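GDP-6-deoxy-D-mannose reductase (Pseudomonas aeruginosa, PDB 6X3B) binds NADPH and probably reduces GDP-4-dehydro-6-deoxy-D-mannose to GDP-rhamnose, a sugar donor for lipopolysaccharide O-antigen synthesis. Local coordinates at residues H238-E252 / R286-W300. Sequence-based numbering, arbitrary orientation. Where two conformers were deposited one is given.
Sequences HGEAGAVYNVCSGQE and RVRGSHARLHDATGW
Strand 244-247 and helix 292-298 meet with axes 7.0 Å apart at closest approach and an angle of 108° between their directions. The strand pairs in parallel with strand 172-182 in the Rossmann-type sheet of this NAD(P)-dependent epimerase/dehydratase, and the short helix packs beside it. Tyr245 lies against the helix: its CE2 is 3.7 Å from Ala297 CB, and its hydroxyl accepts from Glu240 N. The Arg293 chain crosses this ring at about a right angle, bending at chi3 (-80°). Its NH1 then donates to Val244 O on a lone pair, while NH2 forms a salt bridge with Glu142. Asn246 ND2 binds Ser290 O at 3.2 Å; Tyr129 holds its OD1. A water bridges Asn246 O and Leu294 N at the start of the helix. The N-cap residue His291 gives ND1 to Cys248 O at 2.7 Å, from above the carbonyl plane. Ahead of the helix in the chain, Arg286 grips Glu252 side-on, with NE on OE1 and NH2 on OE2. Ser219 also bonds OE1. In one of its two conformers, Arg288 NH1 meets Glu252 OE2 at 2.6 Å, nearly along the C-O bond direction, with the guanidinium and carboxylate planes 14° apart.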
loop_
_atom_site.group_PDB
_atom_site.type_symbol
_atom_site.label_atom_id
_atom_site.label_comp_id
_atom_site.label_asym_id
_atom_site.label_seq_id
_atom_site.Cartn_x
_atom_site.Cartn_y
_atom_site.Cartn_z
ATOM N N HIS A 238 -10.268 -22.110 5.943
ATOM C CA HIS A 238 -10.875 -21.574 7.160
ATOM C C HIS A 238 -10.744 -20.066 7.344
ATOM O O HIS A 238 -11.398 -19.525 8.246
ATOM C CB HIS A 238 -10.285 -22.259 8.409
ATOM C CG HIS A 238 -10.346 -23.760 8.377
ATOM N ND1 HIS A 238 -11.537 -24.461 8.299
ATOM C CD2 HIS A 238 -9.366 -24.692 8.454
ATOM C CE1 HIS A 238 -11.280 -25.759 8.300
ATOM N NE2 HIS A 238 -9.972 -25.928 8.400
ATOM N N GLY A 239 -9.926 -19.374 6.547
ATOM C CA GLY A 239 -9.699 -17.954 6.779
ATOM C C GLY A 239 -10.944 -17.106 6.572
ATOM O O GLY A 239 -11.884 -17.463 5.861
ATOM N N GLU A 240 -10.963 -15.952 7.233
ATOM C CA GLU A 240 -12.084 -15.022 7.110
ATOM C C GLU A 240 -11.839 -14.057 5.960
ATOM O O GLU A 240 -10.796 -13.399 5.919
ATOM C CB GLU A 240 -12.288 -14.228 8.400
ATOM C CG GLU A 240 -12.624 -15.094 9.587
ATOM C CD GLU A 240 -13.560 -14.404 10.578
ATOM O OE1 GLU A 240 -13.987 -15.062 11.557
ATOM O OE2 GLU A 240 -13.868 -13.209 10.376
ATOM N N ALA A 241 -12.804 -13.975 5.037
ATOM C CA ALA A 241 -12.732 -13.031 3.924
ATOM C C ALA A 241 -12.348 -11.644 4.422
ATOM O O ALA A 241 -12.880 -11.164 5.428
ATOM C CB ALA A 241 -14.082 -12.974 3.191
ATOM N N GLY A 242 -11.398 -11.011 3.733
ATOM C CA GLY A 242 -10.989 -9.667 4.090
ATOM C C GLY A 242 -9.918 -9.572 5.156
ATOM O O GLY A 242 -9.483 -8.453 5.472
ATOM N N ALA A 243 -9.447 -10.691 5.704
ATOM C CA ALA A 243 -8.537 -10.636 6.840
ATOM C C ALA A 243 -7.085 -10.870 6.419
ATOM O O ALA A 243 -6.806 -11.560 5.434
ATOM C CB ALA A 243 -8.938 -11.648 7.916
ATOM N N VAL A 244 -6.172 -10.276 7.196
ATOM C CA VAL A 244 -4.726 -10.424 7.059
ATOM C C VAL A 244 -4.215 -11.309 8.190
ATOM O O VAL A 244 -4.543 -11.078 9.360
ATOM C CB VAL A 244 -4.035 -9.050 7.103
ATOM C CG1 VAL A 244 -2.520 -9.199 7.095
ATOM C CG2 VAL A 244 -4.523 -8.167 5.962
ATOM N N TYR A 245 -3.388 -12.304 7.852
ATOM C CA TYR A 245 -2.850 -13.234 8.842
ATOM C C TYR A 245 -1.334 -13.290 8.767
ATOM O O TYR A 245 -0.787 -13.532 7.684
ATOM C CB TYR A 245 -3.398 -14.650 8.619
ATOM C CG TYR A 245 -4.886 -14.730 8.726
ATOM C CD1 TYR A 245 -5.696 -14.496 7.625
ATOM C CD2 TYR A 245 -5.485 -15.035 9.940
ATOM C CE1 TYR A 245 -7.074 -14.564 7.728
ATOM C CE2 TYR A 245 -6.849 -15.102 10.061
ATOM C CZ TYR A 245 -7.636 -14.876 8.962
ATOM O OH TYR A 245 -8.985 -14.971 9.122
ATOM N N ASN A 246 -0.662 -13.089 9.908
ATOM C CA ASN A 246 0.743 -13.475 10.020
ATOM C C ASN A 246 0.869 -14.991 9.924
ATOM O O ASN A 246 0.068 -15.726 10.499
ATOM C CB ASN A 246 1.337 -13.044 11.355
ATOM C CG ASN A 246 1.489 -11.539 11.483
ATOM O OD1 ASN A 246 1.503 -10.800 10.485
ATOM N ND2 ASN A 246 1.625 -11.083 12.718
ATOM N N VAL A 247 1.898 -15.452 9.226
ATOM C CA VAL A 247 2.259 -16.870 9.211
ATOM C C VAL A 247 3.674 -16.947 9.778
ATOM O O VAL A 247 4.647 -16.587 9.105
ATOM C CB VAL A 247 2.161 -17.486 7.810
ATOM C CG1 VAL A 247 2.622 -18.971 7.840
ATOM C CG2 VAL A 247 0.705 -17.380 7.253
ATOM N N CYS A 248 3.794 -17.402 11.028
ATOM C CA CYS A 248 5.057 -17.347 11.756
ATOM C C CYS A 248 5.022 -18.369 12.885
ATOM O O CYS A 248 3.975 -18.936 13.213
ATOM C CB CYS A 248 5.319 -15.930 12.299
ATOM S SG CYS A 248 3.920 -15.289 13.287
ATOM N N SER A 249 6.191 -18.604 13.473
ATOM C CA SER A 249 6.316 -19.571 14.558
ATOM C C SER A 249 6.031 -18.973 15.931
ATOM O O SER A 249 5.694 -19.713 16.861
ATOM C CB SER A 249 7.732 -20.164 14.574
ATOM O OG SER A 249 8.637 -19.215 15.131
ATOM N N GLY A 250 6.176 -17.659 16.093
ATOM C CA GLY A 250 6.090 -17.093 17.421
ATOM C C GLY A 250 7.301 -17.373 18.283
ATOM O O GLY A 250 7.270 -17.095 19.483
ATOM N N GLN A 251 8.374 -17.919 17.712
ATOM C CA GLN A 251 9.603 -18.182 18.449
ATOM C C GLN A 251 10.772 -17.473 17.781
ATOM O O GLN A 251 10.944 -17.572 16.562
ATOM C CB GLN A 251 9.873 -19.681 18.535
ATOM C CG GLN A 251 8.759 -20.455 19.215
ATOM C CD GLN A 251 9.289 -21.543 20.114
ATOM O OE1 GLN A 251 9.884 -22.518 19.648
ATOM N NE2 GLN A 251 9.099 -21.372 21.421
ATOM N N GLU A 252 11.570 -16.767 18.578
ATOM C CA GLU A 252 12.821 -16.186 18.093
ATOM C C GLU A 252 13.927 -17.228 18.043
ATOM O O GLU A 252 14.118 -17.991 18.991
ATOM C CB GLU A 252 13.282 -15.049 19.002
ATOM C CG GLU A 252 12.477 -13.812 18.883
ATOM C CD GLU A 252 12.874 -12.792 19.915
ATOM O OE1 GLU A 252 14.059 -12.373 19.920
ATOM O OE2 GLU A 252 11.997 -12.434 20.726
ATOM N N ARG A 286 15.767 -8.023 16.794
ATOM C CA ARG A 286 14.902 -9.132 17.180
ATOM C C ARG A 286 13.569 -9.047 16.455
ATOM O O ARG A 286 12.959 -7.980 16.386
ATOM C CB ARG A 286 14.649 -9.141 18.692
ATOM C CG ARG A 286 15.913 -9.192 19.538
ATOM C CD ARG A 286 15.566 -9.001 20.995
ATOM N NE ARG A 286 14.517 -9.924 21.392
ATOM C CZ ARG A 286 13.904 -9.896 22.566
ATOM N NH1 ARG A 286 14.248 -8.986 23.469
ATOM N NH2 ARG A 286 12.955 -10.780 22.838
ATOM N N VAL A 287 13.104 -10.183 15.939
ATOM C CA VAL A 287 11.797 -10.272 15.302
ATOM C C VAL A 287 11.106 -11.511 15.837
ATOM O O VAL A 287 11.647 -12.623 15.743
ATOM C CB VAL A 287 11.872 -10.325 13.765
ATOM C CG1 VAL A 287 10.443 -10.485 13.173
ATOM C CG2 VAL A 287 12.551 -9.081 13.203
ATOM N N ARG A 288 9.933 -11.311 16.428
ATOM C CA ARG A 288 9.041 -12.392 16.831
ATOM C C ARG A 288 7.646 -12.039 16.337
ATOM O O ARG A 288 7.159 -10.940 16.604
ATOM C CB ARG A 288 9.050 -12.560 18.356
ATOM C CG ARG A 288 8.668 -13.930 18.852
ATOM C CD ARG A 288 9.020 -14.070 20.329
ATOM N NE ARG A 288 8.125 -13.309 21.201
ATOM C CZ ARG A 288 8.466 -12.198 21.849
ATOM N NH1 ARG A 288 9.691 -11.698 21.723
ATOM N NH2 ARG A 288 7.578 -11.590 22.630
ATOM N N GLY A 289 7.006 -12.950 15.609
ATOM C CA GLY A 289 5.664 -12.703 15.125
ATOM C C GLY A 289 4.631 -13.377 16.006
ATOM O O GLY A 289 4.921 -14.360 16.673
ATOM N N SER A 290 3.406 -12.851 16.006
ATOM C CA SER A 290 2.282 -13.552 16.628
ATOM C C SER A 290 1.446 -14.243 15.559
ATOM O O SER A 290 1.042 -13.618 14.574
ATOM C CB SER A 290 1.388 -12.609 17.435
ATOM O OG SER A 290 0.104 -13.187 17.655
ATOM N N HIS A 291 1.171 -15.529 15.763
ATOM C CA HIS A 291 0.273 -16.260 14.880
ATOM C C HIS A 291 -1.057 -16.564 15.553
ATOM O O HIS A 291 -1.777 -17.459 15.102
ATOM C CB HIS A 291 0.922 -17.552 14.376
ATOM C CG HIS A 291 1.283 -18.530 15.456
ATOM N ND1 HIS A 291 2.525 -19.119 15.534
ATOM C CD2 HIS A 291 0.558 -19.042 16.482
ATOM C CE1 HIS A 291 2.555 -19.948 16.564
ATOM N NE2 HIS A 291 1.377 -19.912 17.161
ATOM N N ALA A 292 -1.401 -15.822 16.618
ATOM C CA ALA A 292 -2.668 -16.050 17.310
ATOM C C ALA A 292 -3.844 -15.956 16.355
ATOM O O ALA A 292 -4.775 -16.766 16.424
ATOM C CB ALA A 292 -2.849 -15.048 18.458
ATOM N N ARG A 293 -3.826 -14.978 15.451
ATOM C CA ARG A 293 -4.982 -14.792 14.585
ATOM C C ARG A 293 -5.176 -16.000 13.674
ATOM O O ARG A 293 -6.287 -16.523 13.535
ATOM C CB ARG A 293 -4.832 -13.505 13.784
ATOM C CG ARG A 293 -6.044 -13.167 12.952
ATOM C CD ARG A 293 -5.811 -11.882 12.149
ATOM N NE ARG A 293 -6.005 -10.663 12.935
ATOM C CZ ARG A 293 -6.187 -9.458 12.394
ATOM N NH1 ARG A 293 -6.191 -9.315 11.065
ATOM N NH2 ARG A 293 -6.375 -8.394 13.172
ATOM N N LEU A 294 -4.090 -16.465 13.064
ATOM C CA LEU A 294 -4.138 -17.611 12.169
ATOM C C LEU A 294 -4.524 -18.882 12.915
ATOM O O LEU A 294 -5.316 -19.696 12.411
ATOM C CB LEU A 294 -2.770 -17.761 11.515
ATOM C CG LEU A 294 -2.416 -19.086 10.844
ATOM C CD1 LEU A 294 -3.248 -19.173 9.618
ATOM C CD2 LEU A 294 -0.914 -19.081 10.493
ATOM N N HIS A 295 -3.966 -19.087 14.114
ATOM C CA HIS A 295 -4.328 -20.288 14.858
ATOM C C HIS A 295 -5.797 -20.252 15.275
ATOM O O HIS A 295 -6.511 -21.258 15.147
ATOM C CB HIS A 295 -3.437 -20.469 16.082
ATOM C CG HIS A 295 -3.933 -21.534 17.009
ATOM N ND1 HIS A 295 -3.804 -22.879 16.732
ATOM C CD2 HIS A 295 -4.628 -21.452 18.171
ATOM C CE1 HIS A 295 -4.373 -23.579 17.699
ATOM N NE2 HIS A 295 -4.880 -22.737 18.582
ATOM N N ASP A 296 -6.283 -19.092 15.731
ATOM C CA ASP A 296 -7.680 -19.005 16.156
ATOM C C ASP A 296 -8.628 -19.219 14.987
ATOM O O ASP A 296 -9.695 -19.822 15.147
ATOM C CB ASP A 296 -7.960 -17.654 16.829
ATOM C CG ASP A 296 -7.242 -17.505 18.158
ATOM O OD1 ASP A 296 -6.835 -18.539 18.735
ATOM O OD2 ASP A 296 -7.081 -16.364 18.630
ATOM N N ALA A 297 -8.245 -18.768 13.793
ATOM C CA ALA A 297 -9.164 -18.866 12.664
ATOM C C ALA A 297 -9.119 -20.231 11.984
ATOM O O ALA A 297 -10.121 -20.655 11.397
ATOM C CB ALA A 297 -8.863 -17.764 11.645
ATOM N N THR A 298 -7.988 -20.939 12.057
ATOM C CA THR A 298 -7.774 -22.110 11.221
ATOM C C THR A 298 -7.417 -23.372 11.975
ATOM O O THR A 298 -7.512 -24.452 11.388
ATOM C CB THR A 298 -6.649 -21.855 10.198
ATOM O OG1 THR A 298 -5.378 -21.878 10.875
ATOM C CG2 THR A 298 -6.844 -20.508 9.506
ATOM N N GLY A 299 -6.972 -23.273 13.227
ATOM C CA GLY A 299 -6.439 -24.412 13.941
ATOM C C GLY A 299 -4.979 -24.705 13.668
ATOM O O GLY A 299 -4.394 -25.551 14.364
ATOM N N TRP A 300 -4.403 -24.013 12.683
ATOM C CA TRP A 300 -2.991 -24.221 12.268
ATOM C C TRP A 300 -2.023 -24.104 13.451
ATOM O O TRP A 300 -2.201 -23.207 14.291
ATOM C CB TRP A 300 -2.608 -23.245 11.147
ATOM C CG TRP A 300 -1.183 -23.351 10.695
ATOM C CD1 TRP A 300 -0.697 -24.119 9.679
ATOM C CD2 TRP A 300 -0.045 -22.686 11.269
ATOM N NE1 TRP A 300 0.658 -23.966 9.571
ATOM C CE2 TRP A 300 1.087 -23.092 10.531
ATOM C CE3 TRP A 300 0.129 -21.778 12.317
ATOM C CZ2 TRP A 300 2.367 -22.621 10.813
ATOM C CZ3 TRP A 300 1.394 -21.315 12.596
ATOM C CH2 TRP A 300 2.497 -21.731 11.853
HETATM O O HOH W 1 -12.199 -18.742 10.910
HETATM O O HOH W 2 -7.415 -8.029 8.827
HETATM O O HOH W 3 -1.631 -14.960 12.659
#